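Local coordinates for prefoldin beta subunit 1 (Thermococcus sp., PDB 2ZQM), which acts as a molecular chaperone that stabilizes a range of proteins and seems to serve archaeal de novo protein folding without ATP, at residues 32-43 / 75-86. Sequence-based numbering, arbitrary orientation. Where two conformers were deposited one is given.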
ATOM      1  N   VAL A  32       7.082   2.379  14.237  1.00 17.97           N
ATOM      2  CA  VAL A  32       6.711   3.023  15.498  1.00 16.07           C
ATOM      3  C   VAL A  32       7.404   4.390  15.646  1.00 19.45           C
ATOM      4  O   VAL A  32       6.785   5.363  16.077  1.00 19.92           O
ATOM      5  CB  VAL A  32       7.068   2.122  16.717  1.00 17.43           C
ATOM      6  CG1 VAL A  32       6.953   2.914  18.007  1.00 17.78           C
ATOM      7  CG2 VAL A  32       6.116   0.922  16.781  1.00 14.90           C
ATOM      8  N   GLN A  33       8.682   4.451  15.280  0.50 20.35           N
ATOM      9  CA  GLN A  33       9.453   5.693  15.379  0.50 18.52           C
ATOM     10  C   GLN A  33       8.884   6.792  14.488  0.50 17.75           C
ATOM     11  O   GLN A  33       8.875   7.961  14.864  0.50 19.40           O
ATOM     12  CB  GLN A  33      10.921   5.458  14.998  0.50 20.99           C
ATOM     13  CG  GLN A  33      11.740   4.663  16.004  0.50 23.80           C
ATOM     14  CD  GLN A  33      13.186   4.467  15.560  0.50 21.05           C
ATOM     15  OE1 GLN A  33      13.450   3.949  14.472  0.50 13.64           O
ATOM     16  NE2 GLN A  33      14.128   4.870  16.409  0.50 13.87           N
ATOM     17  N   LEU A  34       8.411   6.418  13.303  1.00 20.09           N
ATOM     18  CA  LEU A  34       7.850   7.394  12.374  1.00 20.63           C
ATOM     19  C   LEU A  34       6.558   7.974  12.954  1.00 24.44           C
ATOM     20  O   LEU A  34       6.344   9.187  12.940  1.00 19.22           O
ATOM     21  CB  LEU A  34       7.578   6.739  11.027  1.00 22.21           C
ATOM     22  CG  LEU A  34       6.840   7.607  10.009  1.00 30.82           C
ATOM     23  CD1 LEU A  34       7.537   8.967   9.862  1.00 32.53           C
ATOM     24  CD2 LEU A  34       6.789   6.872   8.679  1.00 30.41           C
ATOM     25  N   GLU A  35       5.699   7.094  13.456  1.00 16.47           N
ATOM     26  CA  GLU A  35       4.452   7.514  14.058  1.00 19.00           C
ATOM     27  C   GLU A  35       4.723   8.397  15.264  1.00 18.41           C
ATOM     28  O   GLU A  35       4.007   9.374  15.505  1.00 17.37           O
ATOM     29  CB  GLU A  35       3.649   6.301  14.520  1.00 21.68           C
ATOM     30  CG  GLU A  35       2.978   5.527  13.416  1.00 32.46           C
ATOM     31  CD  GLU A  35       2.281   4.284  13.944  1.00 40.98           C
ATOM     32  OE1 GLU A  35       1.457   4.414  14.880  1.00 41.79           O
ATOM     33  OE2 GLU A  35       2.558   3.184  13.425  1.00 44.28           O
ATOM     34  N   LEU A  36       5.757   8.054  16.021  1.00 15.65           N
ATOM     35  CA  LEU A  36       6.088   8.827  17.214  1.00 17.42           C
ATOM     36  C   LEU A  36       6.562  10.228  16.817  1.00 22.14           C
ATOM     37  O   LEU A  36       6.215  11.223  17.454  1.00 17.94           O
ATOM     38  CB  LEU A  36       7.165   8.110  18.023  1.00 13.81           C
ATOM     39  CG  LEU A  36       7.685   8.825  19.268  1.00 19.52           C
ATOM     40  CD1 LEU A  36       6.526   9.085  20.228  1.00 16.75           C
ATOM     41  CD2 LEU A  36       8.767   7.969  19.924  1.00 19.72           C
ATOM     42  N   THR A  37       7.346  10.303  15.749  1.00 19.95           N
ATOM     43  CA  THR A  37       7.851  11.590  15.289  1.00 20.47           C
ATOM     44  C   THR A  37       6.696  12.460  14.821  1.00 15.94           C
ATOM     45  O   THR A  37       6.643  13.647  15.131  1.00 20.85           O
ATOM     46  CB  THR A  37       8.862  11.406  14.144  1.00 23.11           C
ATOM     47  OG1 THR A  37       9.988  10.665  14.632  1.00 22.67           O
ATOM     48  CG2 THR A  37       9.340  12.762  13.626  1.00 23.29           C
ATOM     49  N   GLU A  38       5.768  11.873  14.077  1.00 16.66           N
ATOM     50  CA  GLU A  38       4.620  12.620  13.594  1.00 17.59           C
ATOM     51  C   GLU A  38       3.759  13.109  14.760  1.00 20.96           C
ATOM     52  O   GLU A  38       3.301  14.260  14.770  1.00 17.10           O
ATOM     53  CB  GLU A  38       3.786  11.743  12.664  1.00 30.53           C
ATOM     54  CG  GLU A  38       4.581  11.151  11.504  1.00 40.92           C
ATOM     55  CD  GLU A  38       3.797  10.108  10.714  1.00 54.48           C
ATOM     56  OE1 GLU A  38       3.012   9.344  11.331  1.00 57.46           O
ATOM     57  OE2 GLU A  38       3.981  10.037   9.477  1.00 59.14           O
ATOM     58  N   ALA A  39       3.541  12.250  15.750  1.00 15.11           N
ATOM     59  CA  ALA A  39       2.725  12.642  16.901  1.00 15.65           C
ATOM     60  C   ALA A  39       3.373  13.784  17.685  1.00 15.88           C
ATOM     61  O   ALA A  39       2.686  14.707  18.136  1.00 16.99           O
ATOM     62  CB  ALA A  39       2.489  11.443  17.817  1.00 13.69           C
ATOM     63  N   LYS A  40       4.687  13.724  17.855  1.00 17.76           N
ATOM     64  CA  LYS A  40       5.385  14.770  18.590  1.00 19.33           C
ATOM     65  C   LYS A  40       5.293  16.090  17.831  1.00 19.16           C
ATOM     66  O   LYS A  40       5.106  17.144  18.437  1.00 16.83           O
ATOM     67  CB  LYS A  40       6.846  14.381  18.818  1.00 17.78           C
ATOM     68  CG  LYS A  40       7.038  13.319  19.908  1.00 15.83           C
ATOM     69  CD  LYS A  40       8.511  13.063  20.166  1.00 19.24           C
ATOM     70  CE  LYS A  40       8.702  12.081  21.321  1.00 25.26           C
ATOM     71  NZ  LYS A  40      10.145  11.835  21.608  1.00 26.91           N
ATOM     72  N   LYS A  41       5.410  16.025  16.504  1.00 17.21           N
ATOM     73  CA  LYS A  41       5.305  17.216  15.657  1.00 19.50           C
ATOM     74  C   LYS A  41       3.908  17.831  15.789  1.00 20.12           C
ATOM     75  O   LYS A  41       3.748  19.049  15.887  1.00 18.23           O
ATOM     76  CB  LYS A  41       5.555  16.844  14.188  1.00 19.69           C
ATOM     77  CG  LYS A  41       6.997  16.536  13.845  1.00 30.77           C
ATOM     78  CD  LYS A  41       7.122  16.217  12.361  1.00 40.05           C
ATOM     79  CE  LYS A  41       8.575  16.089  11.935  1.00 42.19           C
ATOM     80  NZ  LYS A  41       8.676  15.780  10.479  1.00 51.83           N
ATOM     81  N   ALA A  42       2.890  16.978  15.782  1.00 16.52           N
ATOM     82  CA  ALA A  42       1.516  17.436  15.925  1.00 12.00           C
ATOM     83  C   ALA A  42       1.291  18.082  17.299  1.00 17.73           C
ATOM     84  O   ALA A  42       0.621  19.104  17.410  1.00 16.93           O
ATOM     85  CB  ALA A  42       0.560  16.260  15.734  1.00 13.29           C
ATOM     86  N   LEU A  43       1.839  17.477  18.351  1.00 14.63           N
ATOM     87  CA  LEU A  43       1.678  18.023  19.699  1.00 16.84           C
ATOM     88  C   LEU A  43       2.359  19.381  19.812  1.00 17.21           C
ATOM     89  O   LEU A  43       1.836  20.314  20.430  1.00 15.02           O
ATOM     90  CB  LEU A  43       2.288  17.078  20.737  1.00 17.04           C
ATOM     91  CG  LEU A  43       2.358  17.617  22.170  1.00 17.40           C
ATOM     92  CD1 LEU A  43       0.959  17.932  22.679  1.00 18.80           C
ATOM     93  CD2 LEU A  43       3.038  16.600  23.075  1.00 17.49           C
ATOM     94  N   LEU A  75      -2.957  13.621  22.497  1.00  9.75           N
ATOM     95  CA  LEU A  75      -1.690  13.470  21.785  1.00 11.05           C
ATOM     96  C   LEU A  75      -0.613  13.004  22.767  1.00 12.82           C
ATOM     97  O   LEU A  75       0.233  12.191  22.421  1.00 12.57           O
ATOM     98  CB  LEU A  75      -1.267  14.790  21.131  1.00 11.62           C
ATOM     99  CG  LEU A  75      -1.835  14.995  19.726  1.00 14.25           C
ATOM    100  CD1 LEU A  75      -1.675  16.465  19.318  1.00 17.10           C
ATOM    101  CD2 LEU A  75      -1.124  14.075  18.761  1.00 15.28           C
ATOM    102  N   LYS A  76      -0.637  13.525  23.990  1.00 11.82           N
ATOM    103  CA  LYS A  76       0.351  13.082  24.980  1.00 11.67           C
ATOM    104  C   LYS A  76       0.191  11.591  25.224  1.00 10.72           C
ATOM    105  O   LYS A  76       1.182  10.848  25.354  1.00 11.98           O
ATOM    106  CB  LYS A  76       0.168  13.830  26.305  1.00  8.28           C
ATOM    107  CG  LYS A  76       0.666  15.264  26.242  1.00 14.04           C
ATOM    108  CD  LYS A  76       0.362  16.024  27.515  1.00 12.69           C
ATOM    109  CE  LYS A  76       1.103  17.368  27.532  1.00 17.12           C
ATOM    110  NZ  LYS A  76       0.835  18.087  28.811  1.00 18.01           N
ATOM    111  N   GLU A  77      -1.060  11.147  25.292  1.00  9.76           N
ATOM    112  CA  GLU A  77      -1.312   9.733  25.518  1.00 11.39           C
ATOM    113  C   GLU A  77      -0.810   8.885  24.352  1.00 12.88           C
ATOM    114  O   GLU A  77      -0.239   7.813  24.549  1.00 11.14           O
ATOM    115  CB  GLU A  77      -2.810   9.497  25.753  1.00 12.38           C
ATOM    116  CG  GLU A  77      -3.251   9.998  27.120  1.00 12.26           C
ATOM    117  CD  GLU A  77      -4.741   9.951  27.292  1.00 16.15           C
ATOM    118  OE1 GLU A  77      -5.366   9.085  26.658  1.00 18.06           O
ATOM    119  OE2 GLU A  77      -5.284  10.768  28.066  1.00 16.29           O
ATOM    120  N   LYS A  78      -1.022   9.365  23.133  1.00 12.97           N
ATOM    121  CA  LYS A  78      -0.562   8.635  21.964  1.00 11.82           C
ATOM    122  C   LYS A  78       0.955   8.503  22.007  1.00 11.86           C
ATOM    123  O   LYS A  78       1.516   7.443  21.711  1.00 12.16           O
ATOM    124  CB  LYS A  78      -0.969   9.365  20.673  1.00 12.26           C
ATOM    125  CG  LYS A  78      -0.504   8.622  19.425  1.00 26.63           C
ATOM    126  CD  LYS A  78      -1.020   9.250  18.133  1.00 33.14           C
ATOM    127  CE  LYS A  78      -0.593   8.416  16.926  1.00 42.27           C
ATOM    128  NZ  LYS A  78      -0.966   9.040  15.618  1.00 43.85           N
ATOM    129  N   ILE A  79       1.621   9.596  22.352  1.00 12.22           N
ATOM    130  CA  ILE A  79       3.074   9.596  22.438  1.00 12.99           C
ATOM    131  C   ILE A  79       3.544   8.659  23.552  1.00 16.51           C
ATOM    132  O   ILE A  79       4.513   7.915  23.390  1.00 11.86           O
ATOM    133  CB  ILE A  79       3.586  11.022  22.711  1.00 12.84           C
ATOM    134  CG1 ILE A  79       3.392  11.870  21.450  1.00 12.84           C
ATOM    135  CG2 ILE A  79       5.040  10.989  23.156  1.00 16.12           C
ATOM    136  CD1 ILE A  79       3.367  13.369  21.726  1.00  9.81           C
ATOM    137  N   GLU A  80       2.861   8.712  24.688  1.00 13.87           N
ATOM    138  CA  GLU A  80       3.208   7.849  25.818  1.00 10.92           C
ATOM    139  C   GLU A  80       3.167   6.407  25.335  1.00 13.71           C
ATOM    140  O   GLU A  80       4.114   5.643  25.531  1.00 13.19           O
ATOM    141  CB  GLU A  80       2.204   8.063  26.959  1.00  9.70           C
ATOM    142  CG  GLU A  80       2.214   6.944  28.024  1.00  9.79           C
ATOM    143  CD  GLU A  80       1.029   7.015  28.965  1.00 16.32           C
ATOM    144  OE1 GLU A  80       0.241   7.986  28.869  1.00 12.14           O
ATOM    145  OE2 GLU A  80       0.891   6.098  29.811  1.00 15.46           O
ATOM    146  N   THR A  81       2.068   6.047  24.675  1.00 14.41           N
ATOM    147  CA  THR A  81       1.877   4.696  24.158  1.00 14.51           C
ATOM    148  C   THR A  81       2.959   4.255  23.182  1.00 17.14           C
ATOM    149  O   THR A  81       3.501   3.153  23.299  1.00 12.56           O
ATOM    150  CB  THR A  81       0.506   4.560  23.459  1.00 13.78           C
ATOM    151  OG1 THR A  81      -0.533   4.685  24.438  1.00 16.40           O
ATOM    152  CG2 THR A  81       0.380   3.203  22.761  1.00 17.36           C
ATOM    153  N   LEU A  82       3.258   5.107  22.209  1.00 14.48           N
ATOM    154  CA  LEU A  82       4.271   4.797  21.215  1.00 12.04           C
ATOM    155  C   LEU A  82       5.654   4.640  21.835  1.00 11.23           C
ATOM    156  O   LEU A  82       6.449   3.812  21.388  1.00 13.50           O
ATOM    157  CB  LEU A  82       4.281   5.893  20.142  1.00 12.75           C
ATOM    158  CG  LEU A  82       3.065   5.850  19.210  1.00 12.35           C
ATOM    159  CD1 LEU A  82       2.941   7.155  18.416  1.00 15.64           C
ATOM    160  CD2 LEU A  82       3.200   4.663  18.279  1.00 13.94           C
ATOM    161  N   GLU A  83       5.962   5.437  22.851  1.00 11.04           N
ATOM    162  CA  GLU A  83       7.265   5.307  23.491  1.00 10.80           C
ATOM    163  C   GLU A  83       7.382   3.985  24.248  1.00 15.43           C
ATOM    164  O   GLU A  83       8.453   3.381  24.282  1.00 15.82           O
ATOM    165  CB  GLU A  83       7.527   6.503  24.409  1.00 16.99           C
ATOM    166  CG  GLU A  83       7.692   7.790  23.575  1.00 16.55           C
ATOM    167  CD  GLU A  83       8.086   9.017  24.367  1.00 28.90           C
ATOM    168  OE1 GLU A  83       7.912   9.033  25.607  1.00 29.31           O
ATOM    169  OE2 GLU A  83       8.562   9.982  23.729  1.00 22.05           O
ATOM    170  N   VAL A  84       6.288   3.528  24.851  1.00 13.14           N
ATOM    171  CA  VAL A  84       6.329   2.250  25.560  1.00 12.18           C
ATOM    172  C   VAL A  84       6.581   1.154  24.513  1.00 15.52           C
ATOM    173  O   VAL A  84       7.369   0.232  24.734  1.00 15.34           O
ATOM    174  CB  VAL A  84       4.988   1.929  26.274  1.00 13.07           C
ATOM    175  CG1 VAL A  84       4.982   0.463  26.741  1.00 14.45           C
ATOM    176  CG2 VAL A  84       4.803   2.832  27.489  1.00 11.88           C
ATOM    177  N   ARG A  85       5.910   1.267  23.370  1.00 10.81           N
ATOM    178  CA  ARG A  85       6.057   0.275  22.313  1.00 16.62           C
ATOM    179  C   ARG A  85       7.449   0.317  21.724  1.00 16.74           C
ATOM    180  O   ARG A  85       8.042  -0.714  21.447  1.00 15.27           O
ATOM    181  CB  ARG A  85       5.026   0.514  21.209  1.00 18.48           C
ATOM    182  CG  ARG A  85       3.590   0.230  21.629  1.00 17.94           C
ATOM    183  CD  ARG A  85       2.648   0.450  20.465  1.00 11.02           C
ATOM    184  NE  ARG A  85       3.030  -0.385  19.330  1.00 17.21           N
ATOM    185  CZ  ARG A  85       2.700  -0.110  18.073  1.00 26.41           C
ATOM    186  NH1 ARG A  85       1.981   0.977  17.805  1.00 24.70           N
ATOM    187  NH2 ARG A  85       3.102  -0.904  17.088  1.00 24.27           N
ATOM    188  N   LEU A  86       7.972   1.525  21.542  1.00 14.29           N
ATOM    189  CA  LEU A  86       9.298   1.693  20.983  1.00 15.37           C
ATOM    190  C   LEU A  86      10.340   1.034  21.887  1.00 18.79           C
ATOM    191  O   LEU A  86      11.220   0.325  21.412  1.00 16.27           O
ATOM    192  CB  LEU A  86       9.617   3.184  20.812  1.00 15.43           C
ATOM    193  CG  LEU A  86      11.021   3.482  20.272  1.00 22.63           C
ATOM    194  CD1 LEU A  86      11.151   2.845  18.907  1.00 19.89           C
ATOM    195  CD2 LEU A  86      11.262   4.998  20.198  1.00 20.15           C
TER
HETATM  196  O   HOH W   1       1.581   9.546  14.745  1.00 31.42           O
HETATM  197  O   HOH W   2       3.020   0.236  14.043  1.00 40.77           O
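L36 enters a hole formed by I79, L82, E83 and L86. Its CG is anti to the backbone N (chi1 177°), which carries both methyls across to the other helix. L36 CD1 lies 3.8 Å from I79 CG2, and CD2 meets L86 CD2. L82 answers as a knob among V32, E35, L36 and A39. Its CD1 rests on the backbone of L36, 3.8 Å from L36 CA. I79 fits among L36, A39, K40 and L43, its CD1 closing to 3.5 Å from L43 CD2. A39 has only a methyl to offer, and I79 CG1 packs against it. This reciprocal knobs-into-holes packing is that of an antiparallel coiled coil. Here it joins helices 6-47 and 68-111, the long hairpin of the prefoldin subunit. The axes of segments 32-43 and 75-86 come within 9.4 Å, and their directions differ by 156°. At one end V32 splits its two methyls between partners. CG1 packs against L82 O and L86 CB, while CG2 sits 3.5 Å above the R85 guanidinium plane, towards the rim. With an alanine in place of V32, both methyls that touch the other helix go; the R85 guanidinium is likely to lose its cover on that face, and a gap to open beside L82 and L86. At the other end L75 CD1 lies over L43 CA, and its CD2 meets A42 CB. L75 also packs on L62, and A42 on V59, both of a second subunit. Polar groups flank the apolar seam. K40 NZ forms a salt bridge with E83 OE2 at 3.2 Å; the hydrogen bond within it is weak. Along another flank, K78 NZ donates to a water. A second water donates to E35 OE2 and accepts from R85 NH2.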